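Local coordinates for ProQ/FinO domain-containing protein (Neisseria meningitidis, PDB 3MW6), which belongs to the FinO family of RNA chaperones and probably binds RNA, at residues P78-L81 with K82-R86; E104-A107 with I108-H112; D32-Y35 with G36-V40; V70-N73 with H74-P78; Q116-L119 with Q120-S123. One frame throughout, in Å; residues are numbered along the deposited sequence.

Interaction 1. Residues P78-L81 with K82-R86; sequences PRYL and KALAR
Tyr80 and Leu84 lie one turn apart on helix 78-86, and their side chains cross obliquely. The CE2 corner of the tyrosine ring makes the contact, 4.0 Å from CG of Leu84. CD2 of Leu84 reaches further along the ring, near CZ and OH. The Tyr80 ring takes this place because its CG is anti to the backbone N (chi1 -170°), which sets it beside its own carbonyl carbon and leans it toward the following turn. In Leu81 and Leu84 CG instead lies beside the backbone N, anti to the carbonyl carbon. Their methyls meet loosely, CD2 of Leu81 being 4.4 Å from CD1 of Leu84.

Lys82 takes a different direction. Its CB packs 3.2 Å from Pro78 O, and the chain then bends at both chi3 and chi4. This curl brings NZ to Gln122 on helix 113-124. Ordinary helical bonds hold the turns together, the shortest being Lys82 N to Pro78 O at 2.7 Å. Tyr80 O accepts from Leu84 N at 2.9 Å and more weakly from Ala83 N.

Beyond the helix, Tyr80 OH bonds to Leu47 N and to Glu104 of the second subunit. Leu81 and Leu84 pack on Ile108 of that subunit. The chemistry is therefore divided. An apolar strip of Tyr80, Leu81 and Leu84 faces the dimer contact, and the buried phenol oxygen on it has two polar partners. The ammonium of Lys82 has a neutral glutamine of the same chain as a hydrogen-bond partner.

Interaction 2. Residues E104-A107 with I108-H112; sequences EEQA and IAQNH
Gln110 N donates to Gln106 O over 2.9 Å, the shortest hydrogen bond between 104-107 and 108-112. The two side chains concerned run alongside each other in the same direction. NE2 of Gln110 rests 3.8 Å from CG of Gln106, and the amide planes differ by 37°. Both NE2 groups turn to Ala85 O on helix 78-86, Gln106 with a normal hydrogen bond and Gln110 with a weak one.

These residues make up nearly all of helix 103-110, with Asn111 and His112 just beyond it. The helix takes part in the dimer interface of this FinO-like protein. Glu104 and Ile108 lie side by side on it, with CG of Glu104 3.8 Å from CD1 of Ile108. The carboxylate of Glu104 goes on to form a salt bridge with Arg90 of the second subunit, and it also has the tyrosine hydroxyl there.

At the C-terminal end of the helix, Asn111 N donates to Ala107 O at 3.1 Å. The Asn111 side chain folds back over this carbonyl. Its ND2 comes to 3.0 Å of Ala107 O, but the angle is too poor for a hydrogen bond. His112 then caps the next helix, its ND1 accepting from Phe114 N.

Interaction 3. Residues D32-Y35 with G36-V40; sequences DHIY and GKYDV
Gly36, Lys37 and Tyr38 donate their backbone N-H groups to Asp32, His33 and Ile34 in turn, so the helical pattern runs to the end of helix 23-37. The Lys37 N to His33 O bond is the shortest, 2.8 Å. The last, from Tyr38 N to Ile34 O, measures 3.0 Å. Tyr38 then leaves helical geometry (psi 115°) and is also the N-cap residue of helix 39-42. The motif is thus a tight helix-to-helix junction with a single non-helical residue.

Two side chains follow each other on one side of the last turn. His33 and Lys37 point the same way. Lys37 has CG anti to its backbone N (chi1 171°), as His33 does, and the chain runs straight beyond it past the imidazole. Its CG also lies 3.9 Å above the centre of the Tyr38 ring, on one face. Tyr38 sits over the end of the helix, with CB 3.5 Å from Ile34 O. CD1 of the same ring meets Ile34 CG1 at 4.3 Å. Helix 51-58 receives both residues through Leu55.

Tyr35 points elsewhere, and its OH bonds to His74. Its carbonyl O accepts from NZ of Lys42, at the end of helix 39-42.

His33 NE2 is buried by this contact without a polar partner in the model, and the nearest atom across the two segments is CD of Lys37, at 3.7 Å.

Interaction 4. Residues V70-N73 with H74-P78; sequences VLAN and HCRRP
Arg76 folds back on Asn73 and joins side chain to side chain. NH2 of Arg76 donates to OD1 of Asn73 at 3.0 Å, with an N-H...O angle of 157°. The oxygen lies at the edge of the guanidinium, in its plane. The amide is turned almost square to that plane, at 89°, and NH2 approaches from above the amide rather than on a lone pair. A second carbonyl lies over the guanidinium, Ala72 O standing 3.7 Å above its centre. The bend at chi3 (-110°) lets the long chain double back in this way.

The backbone bonds weaken toward the end of the helix. His74 N bonds to Val70 O at 2.9 Å and Cys75 N to Leu71 O at 3.0 Å, whereas Arg76 N makes a weak bond to Asn73 O, 3.3 Å long. CG of Arg77 packs close to the same oxygen. One turn along the same side of the helix, CD1 of Leu71 meets SG of Cys75 at 4.0 Å.

Further out, the His74 ring is stacked on Phe44 and meets Phe41 edge-to-face, while its ND1 is taken by Tyr35. Arg76 packs on Asn111 of the second subunit, and Arg77 is the N-cap residue of helix 78-86.

The guanidinium thus sits among carbonyl oxygens at the C-terminal end of helix 64-76. Its positive charge probably suits the negative end of the helix dipole there.

Interaction 5. Residues Q116-L119 with Q120-S123; sequences QQAL and QQQS
Gln122 N donates to Ala118 O at 2.9 Å, and this bond is nearly straight, with an N-H...O angle of 167°. Gln121 N meets Gln117 O at 3.0 Å. The neighbouring links are weaker. Gln120 N lies 3.4 Å from Gln116 O, and Ser123 N makes a weak bond to Leu119 O.

The serine hydroxyl lies by the same carbonyl. Its OG stands between the backbone N and the carbonyl carbon (chi1 52°), which turns it back along the helix. There OG of Ser123 lies 3.0 Å from Leu119 O and 3.1 Å from Gln120 O. Its one proton has two acceptors within reach.

All of this belongs to helix 113-124, the last helix of the modelled chain, here a mostly exposed surface rich in glutamine. Gln117 and Gln121 meet on it at a slant. NE2 of Gln121 rests 3.7 Å from CG of Gln117, and the two amide planes are only 25° apart. The amide of Gln121 lies against the helix backbone, with OE1 3.7 Å from CA of Ala118. Gln120 packs its CG against Gln116 O at 3.2 Å.

Ala118 and Leu119 turn to helix 78-86, where they touch the aliphatic part of Lys82. The side-chain amide of Gln122 reaches the polar end of the same lysine.

In the fold
Along the chain the order is interaction 3, 4, 1, 2 and 5, all within the ProQ/FinO domain. Interactions 4 and 1 share Pro78, where helix 64-76 gives way to helix 78-86, and their centres are about 11 Å apart. Interaction 1 also touches interaction 2 on helix 103-110 and interaction 5 on helix 113-124, with centres about 9 Å and about 11 Å away. Interaction 3, at the end of helix 23-37, joins the series through Tyr35 and His74 of interaction 4. It lies about 26 Å from interaction 2, centre to centre. Interactions 1, 2 and 4 reach the second subunit, so helices 64-76, 78-86 and 103-110 all contribute to the contact with it.

Interaction 1. Residues P78-L81 with K82-R86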
loop_
_atom_site.group_PDB
_atom_site.type_symbol
_atom_site.label_atom_id
_atom_site.label_comp_id
_atom_site.label_asym_id
_atom_site.label_seq_id
_atom_site.Cartn_x
_atom_site.Cartn_y
_atom_site.Cartn_z
ATOM N N PRO A 78 -5.794 -10.577 1.416
ATOM C CA PRO A 78 -6.989 -9.821 1.799
ATOM C C PRO A 78 -6.863 -9.237 3.212
ATOM O O PRO A 78 -7.225 -8.078 3.456
ATOM C CB PRO A 78 -8.097 -10.881 1.750
ATOM C CG PRO A 78 -7.611 -11.870 0.700
ATOM C CD PRO A 78 -6.111 -11.911 0.867
ATOM N N ARG A 79 -6.344 -10.030 4.135
ATOM C CA ARG A 79 -6.199 -9.567 5.514
ATOM C C ARG A 79 -5.298 -8.320 5.624
ATOM O O ARG A 79 -5.560 -7.419 6.418
ATOM C CB ARG A 79 -5.707 -10.704 6.408
ATOM C CG ARG A 79 -5.589 -10.310 7.848
ATOM C CD ARG A 79 -5.353 -11.524 8.741
ATOM N NE ARG A 79 -5.135 -11.102 10.118
ATOM C CZ ARG A 79 -4.662 -11.882 11.083
ATOM N NH1 ARG A 79 -4.349 -13.147 10.831
ATOM N NH2 ARG A 79 -4.505 -11.388 12.302
ATOM N N TYR A 80 -4.258 -8.252 4.801
ATOM C CA TYR A 80 -3.425 -7.052 4.750
ATOM C C TYR A 80 -4.160 -5.855 4.130
ATOM O O TYR A 80 -4.167 -4.744 4.682
ATOM C CB TYR A 80 -2.123 -7.322 3.998
ATOM C CG TYR A 80 -1.160 -6.175 4.146
ATOM C CD1 TYR A 80 -0.568 -5.912 5.369
ATOM C CD2 TYR A 80 -0.863 -5.335 3.074
ATOM C CE1 TYR A 80 0.307 -4.854 5.535
ATOM C CE2 TYR A 80 0.025 -4.260 3.238
ATOM C CZ TYR A 80 0.601 -4.030 4.479
ATOM O OH TYR A 80 1.483 -2.985 4.672
ATOM N N LEU A 81 -4.794 -6.074 2.988
ATOM C CA LEU A 81 -5.578 -5.006 2.372
ATOM C C LEU A 81 -6.637 -4.491 3.343
ATOM O O LEU A 81 -6.913 -3.291 3.427
ATOM C CB LEU A 81 -6.249 -5.514 1.092
ATOM C CG LEU A 81 -5.262 -5.965 0.021
ATOM C CD1 LEU A 81 -5.979 -6.536 -1.199
ATOM C CD2 LEU A 81 -4.404 -4.781 -0.376
ATOM N N LYS A 82 -7.247 -5.415 4.068
ATOM C CA LYS A 82 -8.277 -5.061 5.038
ATOM C C LYS A 82 -7.660 -4.184 6.147
ATOM O O LYS A 82 -8.298 -3.261 6.642
ATOM C CB LYS A 82 -8.897 -6.340 5.603
ATOM C CG LYS A 82 -10.184 -6.164 6.331
ATOM C CD LYS A 82 -10.987 -7.464 6.298
ATOM C CE LYS A 82 -10.203 -8.646 6.859
ATOM N NZ LYS A 82 -10.039 -8.587 8.347
ATOM N N ALA A 83 -6.402 -4.444 6.478
ATOM C CA ALA A 83 -5.681 -3.651 7.476
ATOM C C ALA A 83 -5.434 -2.263 6.912
ATOM O O ALA A 83 -5.521 -1.271 7.624
ATOM C CB ALA A 83 -4.335 -4.318 7.849
ATOM N N LEU A 84 -5.117 -2.190 5.628
ATOM C CA LEU A 84 -4.892 -0.890 5.014
ATOM C C LEU A 84 -6.204 -0.117 4.962
ATOM O O LEU A 84 -6.223 1.103 5.113
ATOM C CB LEU A 84 -4.328 -1.040 3.601
ATOM C CG LEU A 84 -2.923 -1.585 3.422
ATOM C CD1 LEU A 84 -2.582 -1.472 1.945
ATOM C CD2 LEU A 84 -1.915 -0.807 4.255
ATOM N N ALA A 85 -7.309 -0.821 4.747
ATOM C CA ALA A 85 -8.626 -0.170 4.754
ATOM C C ALA A 85 -8.963 0.359 6.140
ATOM O O ALA A 85 -9.705 1.345 6.292
ATOM C CB ALA A 85 -9.693 -1.148 4.329
ATOM N N ARG A 86 -8.464 -0.332 7.160
ATOM C CA ARG A 86 -8.713 0.099 8.535
ATOM C C ARG A 86 -7.964 1.403 8.756
ATOM O O ARG A 86 -8.484 2.307 9.388
ATOM C CB ARG A 86 -8.294 -0.977 9.550
ATOM C CG ARG A 86 -8.514 -0.573 11.003
ATOM C CD ARG A 86 -8.069 -1.696 11.965
ATOM N NE ARG A 86 -7.877 -1.179 13.311
ATOM C CZ ARG A 86 -7.501 -1.916 14.353
ATOM N NH1 ARG A 86 -7.281 -3.213 14.207
ATOM N NH2 ARG A 86 -7.343 -1.352 15.545
#

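Interaction 2. Residues E104-A107 with I108-H112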
loop_
_atom_site.group_PDB
_atom_site.type_symbol
_atom_site.label_atom_id
_atom_site.label_comp_id
_atom_site.label_asym_id
_atom_site.label_seq_id
_atom_site.Cartn_x
_atom_site.Cartn_y
_atom_site.Cartn_z
ATOM N N GLU A 104 -5.324 8.207 0.398
ATOM C CA GLU A 104 -5.381 7.544 -0.906
ATOM C C GLU A 104 -5.162 6.035 -0.804
ATOM O O GLU A 104 -5.892 5.257 -1.421
ATOM C CB GLU A 104 -4.398 8.185 -1.923
ATOM C CG GLU A 104 -3.960 7.234 -3.050
ATOM C CD GLU A 104 -2.769 7.766 -3.892
ATOM O OE1 GLU A 104 -2.836 8.900 -4.405
ATOM O OE2 GLU A 104 -1.775 7.034 -4.054
ATOM N N GLU A 105 -4.161 5.603 -0.047
ATOM C CA GLU A 105 -3.936 4.167 0.094
ATOM C C GLU A 105 -5.178 3.547 0.738
ATOM O O GLU A 105 -5.629 2.468 0.356
ATOM C CB GLU A 105 -2.702 3.879 0.948
ATOM C CG GLU A 105 -1.424 4.544 0.437
ATOM C CD GLU A 105 -0.271 4.574 1.467
ATOM O OE1 GLU A 105 -0.527 4.549 2.690
ATOM O OE2 GLU A 105 0.906 4.645 1.047
ATOM N N GLN A 106 -5.736 4.243 1.716
ATOM C CA GLN A 106 -6.877 3.711 2.466
ATOM C C GLN A 106 -8.106 3.533 1.564
ATOM O O GLN A 106 -8.761 2.490 1.614
ATOM C CB GLN A 106 -7.197 4.617 3.665
ATOM C CG GLN A 106 -8.317 4.113 4.554
ATOM C CD GLN A 106 -8.448 4.930 5.824
ATOM O OE1 GLN A 106 -8.135 6.135 5.847
ATOM N NE2 GLN A 106 -8.908 4.276 6.904
ATOM N N ALA A 107 -8.394 4.536 0.725
ATOM C CA ALA A 107 -9.549 4.485 -0.180
ATOM C C ALA A 107 -9.424 3.360 -1.199
ATOM O O ALA A 107 -10.407 2.705 -1.539
ATOM C CB ALA A 107 -9.755 5.831 -0.901
ATOM N N ILE A 108 -8.215 3.131 -1.683
ATOM C CA ILE A 108 -8.001 2.103 -2.685
ATOM C C ILE A 108 -8.218 0.726 -2.073
ATOM O O ILE A 108 -8.795 -0.160 -2.701
ATOM C CB ILE A 108 -6.591 2.199 -3.293
ATOM C CG1 ILE A 108 -6.520 3.363 -4.285
ATOM C CG2 ILE A 108 -6.200 0.902 -3.986
ATOM C CD1 ILE A 108 -5.095 3.868 -4.516
ATOM N N ALA A 109 -7.758 0.542 -0.842
ATOM C CA ALA A 109 -7.927 -0.746 -0.184
ATOM C C ALA A 109 -9.405 -0.965 0.132
ATOM O O ALA A 109 -9.928 -2.065 -0.050
ATOM C CB ALA A 109 -7.066 -0.845 1.081
ATOM N N GLN A 110 -10.070 0.103 0.563
ATOM C CA GLN A 110 -11.483 0.074 0.908
ATOM C C GLN A 110 -12.388 -0.362 -0.231
ATOM O O GLN A 110 -13.422 -0.984 0.005
ATOM C CB GLN A 110 -11.929 1.458 1.358
ATOM C CG GLN A 110 -12.455 1.507 2.764
ATOM C CD GLN A 110 -12.357 2.898 3.349
ATOM O OE1 GLN A 110 -12.637 3.893 2.672
ATOM N NE2 GLN A 110 -11.945 2.981 4.607
ATOM N N ASN A 111 -12.014 -0.002 -1.457
ATOM C CA ASN A 111 -12.831 -0.288 -2.636
ATOM C C ASN A 111 -12.352 -1.551 -3.310
ATOM O O ASN A 111 -12.916 -1.971 -4.310
ATOM C CB ASN A 111 -12.793 0.874 -3.638
ATOM C CG ASN A 111 -13.252 2.201 -3.025
ATOM O OD1 ASN A 111 -14.126 2.227 -2.159
ATOM N ND2 ASN A 111 -12.659 3.303 -3.476
ATOM N N HIS A 112 -11.306 -2.158 -2.756
ATOM C CA HIS A 112 -10.773 -3.371 -3.339
ATOM C C HIS A 112 -11.782 -4.485 -3.162
ATOM O O HIS A 112 -12.291 -4.693 -2.064
ATOM C CB HIS A 112 -9.466 -3.748 -2.675
ATOM C CG HIS A 112 -8.587 -4.639 -3.497
ATOM N ND1 HIS A 112 -8.873 -5.969 -3.721
ATOM C CD2 HIS A 112 -7.388 -4.407 -4.089
ATOM C CE1 HIS A 112 -7.895 -6.516 -4.423
ATOM N NE2 HIS A 112 -6.981 -5.591 -4.658
#

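Interaction 3. Residues D32-Y35 with G36-V40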
loop_
_atom_site.group_PDB
_atom_site.type_symbol
_atom_site.label_atom_id
_atom_site.label_comp_id
_atom_site.label_asym_id
_atom_site.label_seq_id
_atom_site.Cartn_x
_atom_site.Cartn_y
_atom_site.Cartn_z
ATOM N N ASP A 32 7.771 -18.635 7.852
ATOM C CA ASP A 32 7.665 -19.126 9.236
ATOM C C ASP A 32 8.527 -18.287 10.176
ATOM O O ASP A 32 8.087 -17.893 11.253
ATOM C CB ASP A 32 8.055 -20.604 9.342
ATOM C CG ASP A 32 7.078 -21.527 8.625
ATOM O OD1 ASP A 32 5.986 -21.069 8.199
ATOM O OD2 ASP A 32 7.413 -22.723 8.486
ATOM N N HIS A 33 9.754 -17.992 9.770
ATOM C CA HIS A 33 10.576 -17.116 10.590
ATOM C C HIS A 33 9.852 -15.796 10.863
ATOM O O HIS A 33 9.677 -15.395 12.004
ATOM C CB HIS A 33 11.949 -16.851 9.954
ATOM C CG HIS A 33 12.816 -15.953 10.782
ATOM N ND1 HIS A 33 13.666 -16.431 11.754
ATOM C CD2 HIS A 33 12.920 -14.603 10.826
ATOM C CE1 HIS A 33 14.273 -15.417 12.345
ATOM N NE2 HIS A 33 13.841 -14.296 11.799
ATOM N N ILE A 34 9.411 -15.135 9.801
ATOM C CA ILE A 34 8.839 -13.796 9.905
ATOM C C ILE A 34 7.528 -13.741 10.691
ATOM O O ILE A 34 7.340 -12.860 11.534
ATOM C CB ILE A 34 8.647 -13.171 8.498
ATOM C CG1 ILE A 34 9.950 -12.508 8.035
ATOM C CG2 ILE A 34 7.512 -12.191 8.498
ATOM C CD1 ILE A 34 9.997 -12.267 6.545
ATOM N N TYR A 35 6.608 -14.657 10.408
ATOM C CA TYR A 35 5.336 -14.661 11.126
ATOM C C TYR A 35 5.512 -15.126 12.565
ATOM O O TYR A 35 4.687 -14.820 13.417
ATOM C CB TYR A 35 4.300 -15.553 10.432
ATOM C CG TYR A 35 3.698 -14.940 9.197
ATOM C CD1 TYR A 35 3.985 -15.451 7.939
ATOM C CD2 TYR A 35 2.847 -13.847 9.285
ATOM C CE1 TYR A 35 3.440 -14.904 6.798
ATOM C CE2 TYR A 35 2.296 -13.292 8.147
ATOM C CZ TYR A 35 2.602 -13.828 6.905
ATOM O OH TYR A 35 2.069 -13.288 5.763
ATOM N N GLY A 36 6.584 -15.875 12.818
ATOM C CA GLY A 36 6.867 -16.398 14.144
ATOM C C GLY A 36 7.538 -15.354 15.014
ATOM O O GLY A 36 7.196 -15.203 16.181
ATOM N N LYS A 37 8.467 -14.603 14.435
ATOM C CA LYS A 37 9.248 -13.640 15.199
ATOM C C LYS A 37 8.642 -12.235 15.303
ATOM O O LYS A 37 8.785 -11.573 16.328
ATOM C CB LYS A 37 10.664 -13.538 14.634
ATOM C CG LYS A 37 11.455 -12.401 15.252
ATOM C CD LYS A 37 12.910 -12.449 14.846
ATOM C CE LYS A 37 13.700 -11.368 15.558
ATOM N NZ LYS A 37 15.161 -11.592 15.415
ATOM N N TYR A 38 7.977 -11.773 14.250
ATOM C CA TYR A 38 7.569 -10.369 14.185
ATOM C C TYR A 38 6.079 -10.194 14.352
ATOM O O TYR A 38 5.309 -10.617 13.501
ATOM C CB TYR A 38 8.010 -9.730 12.857
ATOM C CG TYR A 38 9.498 -9.677 12.703
ATOM C CD1 TYR A 38 10.139 -10.453 11.752
ATOM C CD2 TYR A 38 10.278 -8.880 13.540
ATOM C CE1 TYR A 38 11.518 -10.421 11.616
ATOM C CE2 TYR A 38 11.658 -8.844 13.410
ATOM C CZ TYR A 38 12.265 -9.616 12.441
ATOM O OH TYR A 38 13.625 -9.602 12.292
ATOM N N ASP A 39 5.677 -9.536 15.434
ATOM C CA ASP A 39 4.268 -9.263 15.669
ATOM C C ASP A 39 3.597 -8.404 14.580
ATOM O O ASP A 39 2.421 -8.602 14.287
ATOM C CB ASP A 39 4.054 -8.658 17.059
ATOM C CG ASP A 39 3.845 -9.722 18.126
ATOM O OD1 ASP A 39 2.693 -9.870 18.598
ATOM O OD2 ASP A 39 4.823 -10.424 18.478
ATOM N N VAL A 40 4.310 -7.451 13.983
ATOM C CA VAL A 40 3.672 -6.651 12.931
ATOM C C VAL A 40 3.216 -7.538 11.774
ATOM O O VAL A 40 2.204 -7.269 11.144
ATOM C CB VAL A 40 4.557 -5.509 12.401
ATOM C CG1 VAL A 40 4.829 -4.500 13.505
ATOM C CG2 VAL A 40 5.852 -6.055 11.803
#

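Interaction 4. Residues V70-N73 with H74-P78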
loop_
_atom_site.group_PDB
_atom_site.type_symbol
_atom_site.label_atom_id
_atom_site.label_comp_id
_atom_site.label_asym_id
_atom_site.label_seq_id
_atom_site.Cartn_x
_atom_site.Cartn_y
_atom_site.Cartn_z
ATOM N N VAL A 70 8.264 -13.212 -0.291
ATOM C CA VAL A 70 7.426 -13.479 0.884
ATOM C C VAL A 70 6.697 -12.209 1.317
ATOM O O VAL A 70 5.489 -12.209 1.547
ATOM C CB VAL A 70 8.258 -14.036 2.049
ATOM C CG1 VAL A 70 7.402 -14.126 3.326
ATOM C CG2 VAL A 70 8.823 -15.400 1.673
ATOM N N LEU A 71 7.437 -11.114 1.381
ATOM C CA LEU A 71 6.840 -9.835 1.667
ATOM C C LEU A 71 5.713 -9.490 0.681
ATOM O O LEU A 71 4.647 -9.013 1.105
ATOM C CB LEU A 71 7.907 -8.747 1.687
ATOM C CG LEU A 71 7.289 -7.373 1.902
ATOM C CD1 LEU A 71 6.550 -7.311 3.275
ATOM C CD2 LEU A 71 8.345 -6.295 1.782
ATOM N N ALA A 72 5.927 -9.736 -0.616
ATOM C CA ALA A 72 4.915 -9.375 -1.616
ATOM C C ALA A 72 3.684 -10.274 -1.511
ATOM O O ALA A 72 2.557 -9.811 -1.693
ATOM C CB ALA A 72 5.493 -9.392 -3.065
ATOM N N ASN A 73 3.901 -11.555 -1.221
ATOM C CA ASN A 73 2.807 -12.467 -0.881
ATOM C C ASN A 73 1.984 -11.951 0.295
ATOM O O ASN A 73 0.753 -12.029 0.308
ATOM C CB ASN A 73 3.358 -13.842 -0.503
ATOM C CG ASN A 73 3.574 -14.740 -1.705
ATOM O OD1 ASN A 73 2.687 -14.888 -2.543
ATOM N ND2 ASN A 73 4.747 -15.367 -1.781
ATOM N N HIS A 74 2.678 -11.435 1.299
ATOM C CA HIS A 74 2.006 -10.991 2.507
ATOM C C HIS A 74 1.130 -9.778 2.207
ATOM O O HIS A 74 -0.013 -9.717 2.624
ATOM C CB HIS A 74 3.034 -10.663 3.579
ATOM C CG HIS A 74 2.453 -9.998 4.780
ATOM N ND1 HIS A 74 2.011 -10.703 5.881
ATOM C CD2 HIS A 74 2.251 -8.690 5.062
ATOM C CE1 HIS A 74 1.563 -9.856 6.787
ATOM N NE2 HIS A 74 1.702 -8.629 6.318
ATOM N N CYS A 75 1.653 -8.821 1.457
ATOM C CA CYS A 75 0.890 -7.611 1.155
ATOM C C CYS A 75 -0.254 -7.798 0.166
ATOM O O CYS A 75 -1.054 -6.882 -0.024
ATOM C CB CYS A 75 1.830 -6.489 0.698
ATOM S SG CYS A 75 2.970 -5.999 2.061
ATOM N N ARG A 76 -0.338 -8.979 -0.451
ATOM C CA ARG A 76 -1.404 -9.286 -1.411
ATOM C C ARG A 76 -2.597 -9.917 -0.715
ATOM O O ARG A 76 -3.702 -9.946 -1.262
ATOM C CB ARG A 76 -0.907 -10.240 -2.498
ATOM C CG ARG A 76 -0.446 -9.552 -3.762
ATOM C CD ARG A 76 -0.214 -10.544 -4.895
ATOM N NE ARG A 76 1.202 -10.691 -5.201
ATOM C CZ ARG A 76 1.940 -11.725 -4.813
ATOM N NH1 ARG A 76 3.225 -11.771 -5.125
ATOM N NH2 ARG A 76 1.387 -12.715 -4.118
ATOM N N ARG A 77 -2.370 -10.436 0.488
ATOM C CA ARG A 77 -3.436 -11.096 1.216
ATOM C C ARG A 77 -4.549 -10.121 1.560
ATOM O O ARG A 77 -4.299 -8.974 1.914
ATOM C CB ARG A 77 -2.887 -11.790 2.466
ATOM C CG ARG A 77 -1.840 -12.836 2.117
ATOM C CD ARG A 77 -1.243 -13.500 3.327
ATOM N NE ARG A 77 -2.253 -14.182 4.126
ATOM C CZ ARG A 77 -1.982 -14.940 5.186
ATOM N NH1 ARG A 77 -0.717 -15.122 5.570
ATOM N NH2 ARG A 77 -2.972 -15.518 5.862
ATOM N N PRO A 78 -5.794 -10.577 1.416
ATOM C CA PRO A 78 -6.989 -9.821 1.799
ATOM C C PRO A 78 -6.863 -9.237 3.212
ATOM O O PRO A 78 -7.225 -8.078 3.456
ATOM C CB PRO A 78 -8.097 -10.881 1.750
ATOM C CG PRO A 78 -7.611 -11.870 0.700
ATOM C CD PRO A 78 -6.111 -11.911 0.867
#

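Interaction 5. Residues Q116-L119 with Q120-S123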
loop_
_atom_site.group_PDB
_atom_site.type_symbol
_atom_site.label_atom_id
_atom_site.label_comp_id
_atom_site.label_asym_id
_atom_site.label_seq_id
_atom_site.Cartn_x
_atom_site.Cartn_y
_atom_site.Cartn_z
ATOM N N GLN A 116 -14.061 -5.833 0.029
ATOM C CA GLN A 116 -15.524 -5.872 0.008
ATOM C C GLN A 116 -16.026 -7.241 0.454
ATOM O O GLN A 116 -16.961 -7.347 1.248
ATOM C CB GLN A 116 -16.067 -5.564 -1.389
ATOM C CG GLN A 116 -15.639 -4.227 -1.956
ATOM C CD GLN A 116 -16.185 -3.062 -1.170
ATOM O OE1 GLN A 116 -16.929 -2.240 -1.703
ATOM N NE2 GLN A 116 -15.818 -2.977 0.106
ATOM N N GLN A 117 -15.401 -8.285 -0.077
ATOM C CA GLN A 117 -15.631 -9.641 0.393
ATOM C C GLN A 117 -15.253 -9.790 1.876
ATOM O O GLN A 117 -16.109 -10.080 2.707
ATOM C CB GLN A 117 -14.840 -10.640 -0.457
ATOM C CG GLN A 117 -15.250 -12.075 -0.223
ATOM C CD GLN A 117 -14.493 -13.053 -1.092
ATOM O OE1 GLN A 117 -13.341 -12.824 -1.451
ATOM N NE2 GLN A 117 -15.140 -14.162 -1.431
ATOM N N ALA A 118 -13.976 -9.576 2.199
ATOM C CA ALA A 118 -13.456 -9.790 3.562
ATOM C C ALA A 118 -14.201 -9.054 4.680
ATOM O O ALA A 118 -14.370 -9.598 5.770
ATOM C CB ALA A 118 -11.953 -9.478 3.632
ATOM N N LEU A 119 -14.619 -7.816 4.424
ATOM C CA LEU A 119 -15.382 -7.045 5.408
ATOM C C LEU A 119 -16.766 -7.643 5.621
ATOM O O LEU A 119 -17.288 -7.628 6.739
ATOM C CB LEU A 119 -15.501 -5.576 4.989
ATOM C CG LEU A 119 -14.604 -4.579 5.732
ATOM C CD1 LEU A 119 -13.231 -5.154 5.956
ATOM C CD2 LEU A 119 -14.508 -3.257 4.984
ATOM N N GLN A 120 -17.356 -8.164 4.544
ATOM C CA GLN A 120 -18.651 -8.838 4.614
ATOM C C GLN A 120 -18.581 -10.163 5.385
ATOM O O GLN A 120 -19.508 -10.523 6.124
ATOM C CB GLN A 120 -19.200 -9.094 3.214
ATOM C CG GLN A 120 -19.799 -7.885 2.546
ATOM C CD GLN A 120 -20.701 -8.280 1.395
ATOM O OE1 GLN A 120 -21.467 -7.466 0.880
ATOM N NE2 GLN A 120 -20.625 -9.546 0.995
ATOM N N GLN A 121 -17.483 -10.891 5.192
ATOM C CA GLN A 121 -17.254 -12.138 5.910
ATOM C C GLN A 121 -17.055 -11.863 7.398
ATOM O O GLN A 121 -17.721 -12.460 8.237
ATOM C CB GLN A 121 -16.042 -12.876 5.333
ATOM C CG GLN A 121 -16.248 -13.384 3.907
ATOM C CD GLN A 121 -14.968 -13.901 3.270
ATOM O OE1 GLN A 121 -13.869 -13.483 3.628
ATOM N NE2 GLN A 121 -15.110 -14.807 2.312
ATOM N N GLN A 122 -16.146 -10.941 7.704
ATOM C CA GLN A 122 -15.822 -10.553 9.078
ATOM C C GLN A 122 -17.045 -10.201 9.941
ATOM O O GLN A 122 -17.098 -10.543 11.125
ATOM C CB GLN A 122 -14.831 -9.384 9.056
ATOM C CG GLN A 122 -14.430 -8.853 10.416
ATOM C CD GLN A 122 -13.281 -7.867 10.326
ATOM O OE1 GLN A 122 -12.135 -8.257 10.102
ATOM N NE2 GLN A 122 -13.583 -6.580 10.494
ATOM N N SER A 123 -18.021 -9.522 9.345
ATOM C CA SER A 123 -19.231 -9.120 10.059
ATOM C C SER A 123 -20.273 -10.240 10.145
ATOM O O SER A 123 -21.142 -10.224 11.023
ATOM C CB SER A 123 -19.843 -7.883 9.403
ATOM O OG SER A 123 -20.012 -8.080 8.010
#